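Local structure of hemolysin-related protein (Vibrio cholerae serotype O1, 6MLT) at residues A[177-188]-A[198-209]; A[474-482]-A[489-497]. The protein is a secreted, metal-binding protein of the biofilm matrix that probably binds carbohydrate and takes part in biofilm adhesion. All blocks are in the same frame, centred on the assembly; numbering follows the deposited sequence.

Interaction 1 of 2, residues A[177-188]-A[198-209]; sequences FSHDWAPSSIAF and VFANGTLYQNNG
I186 and F199 pair across strands 185-188 and 198-200, which run antiparallel at 154° with their axes 4.7 Å apart. Their backbones exchange two hydrogen bonds, I186 N to F199 O at 3.0 Å and the straighter F199 N to I186 O at 2.8 Å. Side by side, the I186 and F199 side chains point the same way, and their apolar face packs on L237 of the next four-stranded sheet. F188 adds its ring edge to F199 CB. The four antiparallel strands follow one another in sequence order, consistent with a blade of a beta-propeller; 185-188 is an outermost strand, whereas F177 lies near the end of strand 174-178 of the preceding sheet. The F177 ring lies flat on the turn from Q206 to G209, with G209 CA 3.3 Å from the ring centroid, a CH-pi contact almost on the normal. With CG set between backbone N and carbonyl carbon (chi1 73°), F177 also brings CE2 over one face of Y205, whose OH lies 3.5 Å from H179 CB. H179 ND1 donates in the ring plane to D180 O at 2.8 Å. A182 CB meets N201 CB at 3.7 Å, while N201 ND2 reaches W181 O only weakly and its OD1 accepts from V221 N.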
loop_
_atom_site.group_PDB
_atom_site.type_symbol
_atom_site.label_atom_id
_atom_site.label_comp_id
_atom_site.label_asym_id
_atom_site.label_seq_id
_atom_site.Cartn_x
_atom_site.Cartn_y
_atom_site.Cartn_z
ATOM N N PHE A 177 -9.294 3.670 -24.044
ATOM C CA PHE A 177 -8.482 2.824 -24.903
ATOM C C PHE A 177 -8.752 1.370 -24.561
ATOM O O PHE A 177 -9.126 1.039 -23.431
ATOM C CB PHE A 177 -6.975 3.157 -24.811
ATOM C CG PHE A 177 -6.279 2.727 -23.529
ATOM C CD1 PHE A 177 -6.115 3.618 -22.475
ATOM C CD2 PHE A 177 -5.695 1.473 -23.423
ATOM C CE1 PHE A 177 -5.433 3.245 -21.319
ATOM C CE2 PHE A 177 -5.009 1.094 -22.272
ATOM C CZ PHE A 177 -4.877 1.980 -21.219
ATOM N N SER A 178 -8.579 0.515 -25.568
ATOM C CA SER A 178 -8.819 -0.917 -25.486
ATOM C C SER A 178 -7.514 -1.677 -25.278
ATOM O O SER A 178 -6.446 -1.252 -25.734
ATOM C CB SER A 178 -9.477 -1.434 -26.769
ATOM O OG SER A 178 -10.672 -0.754 -27.083
ATOM N N HIS A 179 -7.617 -2.826 -24.615
ATOM C CA HIS A 179 -6.508 -3.772 -24.578
ATOM C C HIS A 179 -7.061 -5.187 -24.502
ATOM O O HIS A 179 -8.234 -5.410 -24.174
ATOM C CB HIS A 179 -5.524 -3.486 -23.418
ATOM C CG HIS A 179 -6.145 -3.471 -22.052
ATOM N ND1 HIS A 179 -6.622 -4.607 -21.432
ATOM C CD2 HIS A 179 -6.332 -2.459 -21.171
ATOM C CE1 HIS A 179 -7.092 -4.293 -20.237
ATOM N NE2 HIS A 179 -6.927 -2.994 -20.054
ATOM N N ASP A 180 -6.201 -6.141 -24.854
ATOM C CA ASP A 180 -6.523 -7.556 -24.757
ATOM C C ASP A 180 -6.921 -7.916 -23.330
ATOM O O ASP A 180 -6.534 -7.257 -22.363
ATOM C CB ASP A 180 -5.329 -8.418 -25.168
ATOM C CG ASP A 180 -5.022 -8.337 -26.651
ATOM O OD1 ASP A 180 -5.960 -8.110 -27.443
ATOM O OD2 ASP A 180 -3.843 -8.510 -27.023
ATOM N N TRP A 181 -7.674 -9.005 -23.207
ATOM C CA TRP A 181 -8.194 -9.421 -21.911
ATOM C C TRP A 181 -7.106 -9.457 -20.848
ATOM O O TRP A 181 -6.037 -10.048 -21.040
ATOM C CB TRP A 181 -8.840 -10.796 -22.023
ATOM C CG TRP A 181 -9.255 -11.337 -20.688
ATOM C CD1 TRP A 181 -10.323 -10.942 -19.946
ATOM C CD2 TRP A 181 -8.601 -12.361 -19.937
ATOM N NE1 TRP A 181 -10.383 -11.663 -18.778
ATOM C CE2 TRP A 181 -9.334 -12.540 -18.747
ATOM C CE3 TRP A 181 -7.468 -13.151 -20.154
ATOM C CZ2 TRP A 181 -8.975 -13.475 -17.784
ATOM C CZ3 TRP A 181 -7.115 -14.075 -19.200
ATOM C CH2 TRP A 181 -7.863 -14.229 -18.025
ATOM N N ALA A 182 -7.402 -8.835 -19.714
ATOM C CA ALA A 182 -6.514 -8.865 -18.563
ATOM C C ALA A 182 -7.345 -9.128 -17.311
ATOM O O ALA A 182 -8.254 -8.344 -17.008
ATOM C CB ALA A 182 -5.744 -7.550 -18.435
ATOM N N PRO A 183 -7.099 -10.208 -16.566
ATOM C CA PRO A 183 -7.884 -10.415 -15.339
ATOM C C PRO A 183 -7.680 -9.317 -14.318
ATOM O O PRO A 183 -8.571 -9.085 -13.492
ATOM C CB PRO A 183 -7.398 -11.777 -14.817
ATOM C CG PRO A 183 -6.078 -12.015 -15.472
ATOM C CD PRO A 183 -6.140 -11.301 -16.808
ATOM N N SER A 184 -6.544 -8.622 -14.367
ATOM C CA SER A 184 -6.166 -7.631 -13.375
ATOM C C SER A 184 -5.581 -6.388 -14.025
ATOM O O SER A 184 -4.700 -6.483 -14.887
ATOM C CB SER A 184 -5.114 -8.198 -12.412
ATOM O OG SER A 184 -4.578 -7.163 -11.614
ATOM N N SER A 185 -6.024 -5.225 -13.556
ATOM C CA SER A 185 -5.439 -3.943 -13.921
ATOM C C SER A 185 -5.258 -3.108 -12.663
ATOM O O SER A 185 -6.116 -3.128 -11.780
ATOM C CB SER A 185 -6.328 -3.162 -14.914
ATOM O OG SER A 185 -6.739 -3.965 -16.004
ATOM N N ILE A 186 -4.145 -2.369 -12.581
ATOM C CA ILE A 186 -3.952 -1.372 -11.534
ATOM C C ILE A 186 -3.317 -0.131 -12.149
ATOM O O ILE A 186 -2.770 -0.166 -13.252
ATOM C CB ILE A 186 -3.083 -1.881 -10.358
ATOM C CG1 ILE A 186 -1.653 -2.196 -10.814
ATOM C CG2 ILE A 186 -3.712 -3.114 -9.721
ATOM C CD1 ILE A 186 -0.662 -2.266 -9.650
ATOM N N ALA A 187 -3.378 0.975 -11.409
ATOM C CA ALA A 187 -2.781 2.229 -11.841
ATOM C C ALA A 187 -1.827 2.752 -10.776
ATOM O O ALA A 187 -2.127 2.688 -9.580
ATOM C CB ALA A 187 -3.847 3.284 -12.130
ATOM N N PHE A 188 -0.687 3.281 -11.218
ATOM C CA PHE A 188 0.257 3.929 -10.319
ATOM C C PHE A 188 1.196 4.782 -11.154
ATOM O O PHE A 188 1.395 4.522 -12.346
ATOM C CB PHE A 188 1.040 2.910 -9.480
ATOM C CG PHE A 188 2.023 2.089 -10.268
ATOM C CD1 PHE A 188 1.592 1.063 -11.089
ATOM C CD2 PHE A 188 3.384 2.329 -10.162
ATOM C CE1 PHE A 188 2.499 0.302 -11.808
ATOM C CE2 PHE A 188 4.298 1.572 -10.873
ATOM C CZ PHE A 188 3.859 0.557 -11.697
ATOM N N VAL A 198 -1.010 2.487 -16.385
ATOM C CA VAL A 198 -1.907 1.351 -16.199
ATOM C C VAL A 198 -1.113 0.077 -16.447
ATOM O O VAL A 198 -0.510 -0.093 -17.513
ATOM C CB VAL A 198 -3.125 1.428 -17.137
ATOM C CG1 VAL A 198 -4.013 0.210 -16.965
ATOM C CG2 VAL A 198 -3.927 2.688 -16.871
ATOM N N PHE A 199 -1.117 -0.824 -15.471
ATOM C CA PHE A 199 -0.440 -2.109 -15.590
ATOM C C PHE A 199 -1.486 -3.208 -15.682
ATOM O O PHE A 199 -2.299 -3.373 -14.765
ATOM C CB PHE A 199 0.492 -2.370 -14.410
ATOM C CG PHE A 199 1.242 -3.658 -14.526
ATOM C CD1 PHE A 199 2.338 -3.756 -15.362
ATOM C CD2 PHE A 199 0.826 -4.784 -13.836
ATOM C CE1 PHE A 199 3.027 -4.945 -15.484
ATOM C CE2 PHE A 199 1.511 -5.977 -13.954
ATOM C CZ PHE A 199 2.611 -6.059 -14.781
ATOM N N ALA A 200 -1.451 -3.968 -16.775
ATOM C CA ALA A 200 -2.449 -5.002 -17.008
ATOM C C ALA A 200 -1.812 -6.134 -17.799
ATOM O O ALA A 200 -1.307 -5.917 -18.905
ATOM C CB ALA A 200 -3.663 -4.432 -17.751
ATOM N N ASN A 201 -1.825 -7.332 -17.217
ATOM C CA ASN A 201 -1.352 -8.546 -17.879
ATOM C C ASN A 201 0.065 -8.370 -18.418
ATOM O O ASN A 201 0.379 -8.733 -19.554
ATOM C CB ASN A 201 -2.320 -8.960 -18.991
ATOM C CG ASN A 201 -2.064 -10.367 -19.502
ATOM O OD1 ASN A 201 -1.216 -11.097 -18.981
ATOM N ND2 ASN A 201 -2.807 -10.754 -20.526
ATOM N N GLY A 202 0.939 -7.817 -17.577
ATOM C CA GLY A 202 2.337 -7.691 -17.909
ATOM C C GLY A 202 2.712 -6.447 -18.686
ATOM O O GLY A 202 3.910 -6.149 -18.798
ATOM N N THR A 203 1.743 -5.710 -19.221
ATOM C CA THR A 203 2.023 -4.527 -20.026
ATOM C C THR A 203 1.768 -3.267 -19.212
ATOM O O THR A 203 0.716 -3.135 -18.581
ATOM C CB THR A 203 1.155 -4.502 -21.283
ATOM O OG1 THR A 203 1.366 -5.701 -22.037
ATOM C CG2 THR A 203 1.501 -3.304 -22.151
ATOM N N LEU A 204 2.722 -2.336 -19.251
ATOM C CA LEU A 204 2.540 -1.008 -18.680
ATOM C C LEU A 204 2.201 -0.031 -19.802
ATOM O O LEU A 204 2.966 0.111 -20.767
ATOM C CB LEU A 204 3.786 -0.539 -17.922
ATOM C CG LEU A 204 3.544 0.709 -17.062
ATOM C CD1 LEU A 204 2.669 0.365 -15.863
ATOM C CD2 LEU A 204 4.853 1.342 -16.611
ATOM N N TYR A 205 1.051 0.632 -19.673
ATOM C CA TYR A 205 0.601 1.655 -20.602
ATOM C C TYR A 205 0.602 3.019 -19.927
ATOM O O TYR A 205 0.316 3.135 -18.732
ATOM C CB TYR A 205 -0.828 1.396 -21.101
ATOM C CG TYR A 205 -1.135 0.008 -21.611
ATOM C CD1 TYR A 205 -1.619 -0.975 -20.757
ATOM C CD2 TYR A 205 -1.006 -0.299 -22.957
ATOM C CE1 TYR A 205 -1.931 -2.239 -21.225
ATOM C CE2 TYR A 205 -1.322 -1.563 -23.436
ATOM C CZ TYR A 205 -1.779 -2.526 -22.565
ATOM O OH TYR A 205 -2.082 -3.782 -23.033
ATOM N N GLN A 206 0.891 4.059 -20.707
ATOM C CA GLN A 206 0.476 5.396 -20.307
ATOM C C GLN A 206 -1.046 5.448 -20.267
ATOM O O GLN A 206 -1.736 4.576 -20.805
ATOM C CB GLN A 206 1.039 6.451 -21.260
ATOM C CG GLN A 206 2.548 6.587 -21.176
ATOM C CD GLN A 206 3.091 7.739 -22.005
ATOM O OE1 GLN A 206 2.810 7.848 -23.196
ATOM N NE2 GLN A 206 3.869 8.605 -21.374
ATOM N N ASN A 207 -1.581 6.474 -19.602
ATOM C CA ASN A 207 -3.024 6.492 -19.412
ATOM C C ASN A 207 -3.787 6.865 -20.681
ATOM O O ASN A 207 -5.022 6.809 -20.668
ATOM C CB ASN A 207 -3.411 7.417 -18.248
ATOM C CG ASN A 207 -2.891 8.830 -18.399
ATOM O OD1 ASN A 207 -2.696 9.328 -19.505
ATOM N ND2 ASN A 207 -2.693 9.497 -17.268
ATOM N N ASN A 208 -3.106 7.215 -21.771
ATOM C CA ASN A 208 -3.749 7.283 -23.077
ATOM C C ASN A 208 -3.642 5.969 -23.848
ATOM O O ASN A 208 -4.139 5.882 -24.975
ATOM C CB ASN A 208 -3.153 8.432 -23.899
ATOM C CG ASN A 208 -1.702 8.199 -24.282
ATOM O OD1 ASN A 208 -1.049 7.265 -23.809
ATOM N ND2 ASN A 208 -1.188 9.065 -25.138
ATOM N N GLY A 209 -3.032 4.945 -23.258
ATOM C CA GLY A 209 -2.889 3.649 -23.890
ATOM C C GLY A 209 -1.573 3.425 -24.609
ATOM O O GLY A 209 -1.345 2.320 -25.123
HETATM O O HOH W 1 -3.814 -7.967 -21.868
HETATM O O HOH W 2 -2.278 -5.883 -12.754
HETATM O O HOH W 3 -1.588 -7.743 -14.357
#

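Interaction 2 of 2, residues A[474-482]-A[489-497]; sequences GKIGVSAYD and DEVLVQDRL. With NA (sodium ion), chain H.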
loop_
_atom_site.group_PDB
_atom_site.type_symbol
_atom_site.label_atom_id
_atom_site.label_comp_id
_atom_site.label_asym_id
_atom_site.label_seq_id
_atom_site.Cartn_x
_atom_site.Cartn_y
_atom_site.Cartn_z
ATOM N N GLY A 474 -5.394 -23.126 -7.373
ATOM C CA GLY A 474 -4.072 -22.539 -7.419
ATOM C C GLY A 474 -4.063 -21.031 -7.518
ATOM O O GLY A 474 -3.009 -20.453 -7.800
ATOM N N LYS A 475 -5.203 -20.373 -7.303
ATOM C CA LYS A 475 -5.285 -18.921 -7.396
ATOM C C LYS A 475 -5.830 -18.261 -6.137
ATOM O O LYS A 475 -5.974 -17.034 -6.116
ATOM C CB LYS A 475 -6.158 -18.513 -8.593
ATOM C CG LYS A 475 -5.669 -19.041 -9.944
ATOM C CD LYS A 475 -6.486 -18.460 -11.099
ATOM C CE LYS A 475 -6.070 -19.026 -12.448
ATOM N NZ LYS A 475 -6.318 -20.491 -12.550
ATOM N N ILE A 476 -6.116 -19.031 -5.083
ATOM C CA ILE A 476 -6.859 -18.488 -3.953
ATOM C C ILE A 476 -6.123 -17.292 -3.357
ATOM O O ILE A 476 -4.887 -17.222 -3.349
ATOM C CB ILE A 476 -7.117 -19.568 -2.887
ATOM C CG1 ILE A 476 -8.054 -19.049 -1.785
ATOM C CG2 ILE A 476 -5.803 -20.059 -2.269
ATOM C CD1 ILE A 476 -9.471 -18.708 -2.268
ATOM N N GLY A 477 -6.896 -16.334 -2.866
ATOM C CA GLY A 477 -6.341 -15.088 -2.393
ATOM C C GLY A 477 -5.956 -15.113 -0.923
ATOM O O GLY A 477 -6.251 -16.053 -0.188
ATOM N N VAL A 478 -5.279 -14.041 -0.526
ATOM C CA VAL A 478 -4.901 -13.774 0.852
ATOM C C VAL A 478 -5.106 -12.286 1.094
ATOM O O VAL A 478 -5.186 -11.488 0.157
ATOM C CB VAL A 478 -3.437 -14.162 1.143
ATOM C CG1 VAL A 478 -3.238 -15.664 0.977
ATOM C CG2 VAL A 478 -2.490 -13.397 0.224
ATOM N N SER A 479 -5.191 -11.915 2.369
ATOM C CA SER A 479 -5.185 -10.512 2.765
ATOM C C SER A 479 -4.421 -10.398 4.076
ATOM O O SER A 479 -3.924 -11.390 4.615
ATOM C CB SER A 479 -6.608 -9.956 2.888
ATOM O OG SER A 479 -7.282 -10.543 3.982
ATOM N N ALA A 480 -4.328 -9.174 4.589
ATOM C CA ALA A 480 -3.510 -8.893 5.761
ATOM C C ALA A 480 -4.276 -8.001 6.724
ATOM O O ALA A 480 -5.078 -7.158 6.311
ATOM C CB ALA A 480 -2.198 -8.212 5.371
ATOM N N TYR A 481 -4.009 -8.189 8.015
ATOM C CA TYR A 481 -4.573 -7.355 9.068
ATOM C C TYR A 481 -3.838 -7.649 10.372
ATOM O O TYR A 481 -3.427 -8.787 10.624
ATOM C CB TYR A 481 -6.080 -7.596 9.241
ATOM C CG TYR A 481 -6.643 -6.896 10.462
ATOM C CD1 TYR A 481 -6.618 -5.508 10.560
ATOM C CD2 TYR A 481 -7.176 -7.619 11.525
ATOM C CE1 TYR A 481 -7.104 -4.857 11.686
ATOM C CE2 TYR A 481 -7.672 -6.977 12.657
ATOM C CZ TYR A 481 -7.628 -5.598 12.731
ATOM O OH TYR A 481 -8.115 -4.951 13.844
ATOM N N ASP A 482 -3.687 -6.612 11.199
ATOM C CA ASP A 482 -3.035 -6.720 12.507
ATOM C C ASP A 482 -4.109 -6.990 13.554
ATOM O O ASP A 482 -4.649 -6.073 14.173
ATOM C CB ASP A 482 -2.254 -5.448 12.826
ATOM C CG ASP A 482 -1.595 -5.488 14.192
ATOM O OD1 ASP A 482 -1.521 -6.580 14.799
ATOM O OD2 ASP A 482 -1.167 -4.421 14.672
ATOM N N ASP A 489 1.315 -7.110 10.726
ATOM C CA ASP A 489 0.142 -7.747 10.142
ATOM C C ASP A 489 0.243 -9.263 10.256
ATOM O O ASP A 489 1.322 -9.846 10.107
ATOM C CB ASP A 489 -0.010 -7.364 8.669
ATOM C CG ASP A 489 -0.653 -5.989 8.465
ATOM O OD1 ASP A 489 -1.017 -5.324 9.458
ATOM O OD2 ASP A 489 -0.796 -5.579 7.289
ATOM N N GLU A 490 -0.896 -9.889 10.545
ATOM C CA GLU A 490 -1.112 -11.307 10.324
ATOM C C GLU A 490 -1.634 -11.525 8.900
ATOM O O GLU A 490 -2.039 -10.588 8.206
ATOM C CB GLU A 490 -2.094 -11.867 11.360
ATOM C CG GLU A 490 -1.505 -12.077 12.761
ATOM C CD GLU A 490 -1.287 -10.785 13.552
ATOM O OE1 GLU A 490 -2.255 -10.011 13.726
ATOM O OE2 GLU A 490 -0.144 -10.545 14.008
ATOM N N VAL A 491 -1.612 -12.785 8.466
ATOM C CA VAL A 491 -2.056 -13.190 7.138
ATOM C C VAL A 491 -3.384 -13.924 7.262
ATOM O O VAL A 491 -3.548 -14.806 8.116
ATOM C CB VAL A 491 -1.019 -14.098 6.447
ATOM C CG1 VAL A 491 -1.420 -14.348 4.993
ATOM C CG2 VAL A 491 0.372 -13.495 6.538
ATOM N N LEU A 492 -4.322 -13.576 6.385
ATOM C CA LEU A 492 -5.621 -14.228 6.315
ATOM C C LEU A 492 -5.643 -15.087 5.063
ATOM O O LEU A 492 -5.417 -14.578 3.962
ATOM C CB LEU A 492 -6.759 -13.209 6.282
ATOM C CG LEU A 492 -6.946 -12.314 7.502
ATOM C CD1 LEU A 492 -5.907 -11.202 7.541
ATOM C CD2 LEU A 492 -8.343 -11.732 7.480
ATOM N N VAL A 493 -5.905 -16.383 5.238
ATOM C CA VAL A 493 -5.796 -17.361 4.168
ATOM C C VAL A 493 -7.044 -18.234 4.165
ATOM O O VAL A 493 -7.767 -18.337 5.157
ATOM C CB VAL A 493 -4.530 -18.241 4.304
ATOM C CG1 VAL A 493 -3.292 -17.375 4.477
ATOM C CG2 VAL A 493 -4.665 -19.224 5.464
ATOM N N GLN A 494 -7.264 -18.894 3.035
ATOM C CA GLN A 494 -8.433 -19.726 2.796
ATOM C C GLN A 494 -7.990 -20.948 2.007
ATOM O O GLN A 494 -7.150 -20.833 1.108
ATOM C CB GLN A 494 -9.496 -18.944 2.011
ATOM C CG GLN A 494 -10.675 -19.772 1.525
ATOM C CD GLN A 494 -11.614 -20.141 2.657
ATOM O OE1 GLN A 494 -11.985 -19.295 3.466
ATOM N NE2 GLN A 494 -11.985 -21.410 2.731
ATOM N N ASP A 495 -8.533 -22.121 2.348
ATOM C CA ASP A 495 -8.357 -23.276 1.470
ATOM C C ASP A 495 -9.713 -23.912 1.178
ATOM O O ASP A 495 -10.718 -23.201 1.119
ATOM C CB ASP A 495 -7.334 -24.272 2.045
ATOM C CG ASP A 495 -7.793 -24.997 3.311
ATOM O OD1 ASP A 495 -8.926 -24.809 3.799
ATOM O OD2 ASP A 495 -6.970 -25.797 3.813
ATOM N N ARG A 496 -9.762 -25.227 0.945
ATOM C CA ARG A 496 -11.033 -25.838 0.562
ATOM C C ARG A 496 -12.028 -25.853 1.717
ATOM O O ARG A 496 -13.240 -25.772 1.484
ATOM C CB ARG A 496 -10.813 -27.264 0.049
ATOM C CG ARG A 496 -9.967 -27.375 -1.235
ATOM C CD ARG A 496 -10.516 -26.554 -2.399
ATOM N NE ARG A 496 -11.887 -26.912 -2.763
ATOM C CZ ARG A 496 -12.226 -27.978 -3.478
ATOM N NH1 ARG A 496 -11.299 -28.822 -3.906
ATOM N NH2 ARG A 496 -13.503 -28.208 -3.756
ATOM N N LEU A 497 -11.547 -25.934 2.961
ATOM C CA LEU A 497 -12.416 -26.187 4.105
ATOM C C LEU A 497 -12.255 -25.217 5.264
ATOM O O LEU A 497 -13.099 -25.232 6.167
ATOM C CB LEU A 497 -12.178 -27.606 4.643
ATOM C CG LEU A 497 -12.492 -28.752 3.686
ATOM C CD1 LEU A 497 -11.981 -30.072 4.237
ATOM C CD2 LEU A 497 -13.994 -28.824 3.425
HETATM NA NA NA H . -0.150 -8.370 14.745
HETATM O O HOH W 4 -5.424 -18.536 0.908
#
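D482, just past the end of strand 478-481, and E490, at the start of strand 490-494, grip one sodium ion, D482 through OD1 at 2.3 Å and E490 through both carboxylate oxygens, unevenly, with OE2 at 2.3 Å and OE1 at 2.9 Å. Their carboxylate planes are turned 61° apart. The E490 chain bends at chi2 (74°), which curls its end back toward the ion. T484, D486 and I488 complete the site. D489 keeps its carboxylate off the metal: OD1 forms a salt bridge with R609 and OD2 a hydrogen bond with S280, and the arginine probably offsets its charge. Four backbone bonds zip the strands together in antiparallel register, among them L492 N to S479 O at 2.8 Å. Beyond them a water takes over, donating to G477 O and accepting from Q494 N. On one face L492 lays CD1 alongside the backbone, 3.6 Å from Y481 N, and its CB against S479 OG, which bonds to P524 O. The other face carries V478 and V493, side by side with their CG1 methyls 3.9 Å apart. I476 CG1 rests on Q494 O at 3.5 Å. A tight, acid-rich loop joining two antiparallel strands round a cation resembles the metal-binding hairpins of FG-GAP-like beta-propeller repeats.

How the interactions relate
Both contacts hold together the first two strands of a four-stranded antiparallel sheet, the hairpin 185-188/197-200 in interaction 1 and 478-481/490-494 in interaction 2. They follow one another along the chain, with centres about 26 Å apart and nearest atoms about 8 Å apart. Interaction 2 is wholly buried, a longer ladder that gives way to a water at one end and reaches the sodium at the other. Interaction 1 is only partly buried: it spans two successive sheets, and away from its short ladder it relies on an aromatic cluster, a glycine turn and waters. Although residues 189-197 also hold a sodium ion, the ligands lie between the segments of interaction 1, whereas interaction 2 itself supplies two of them.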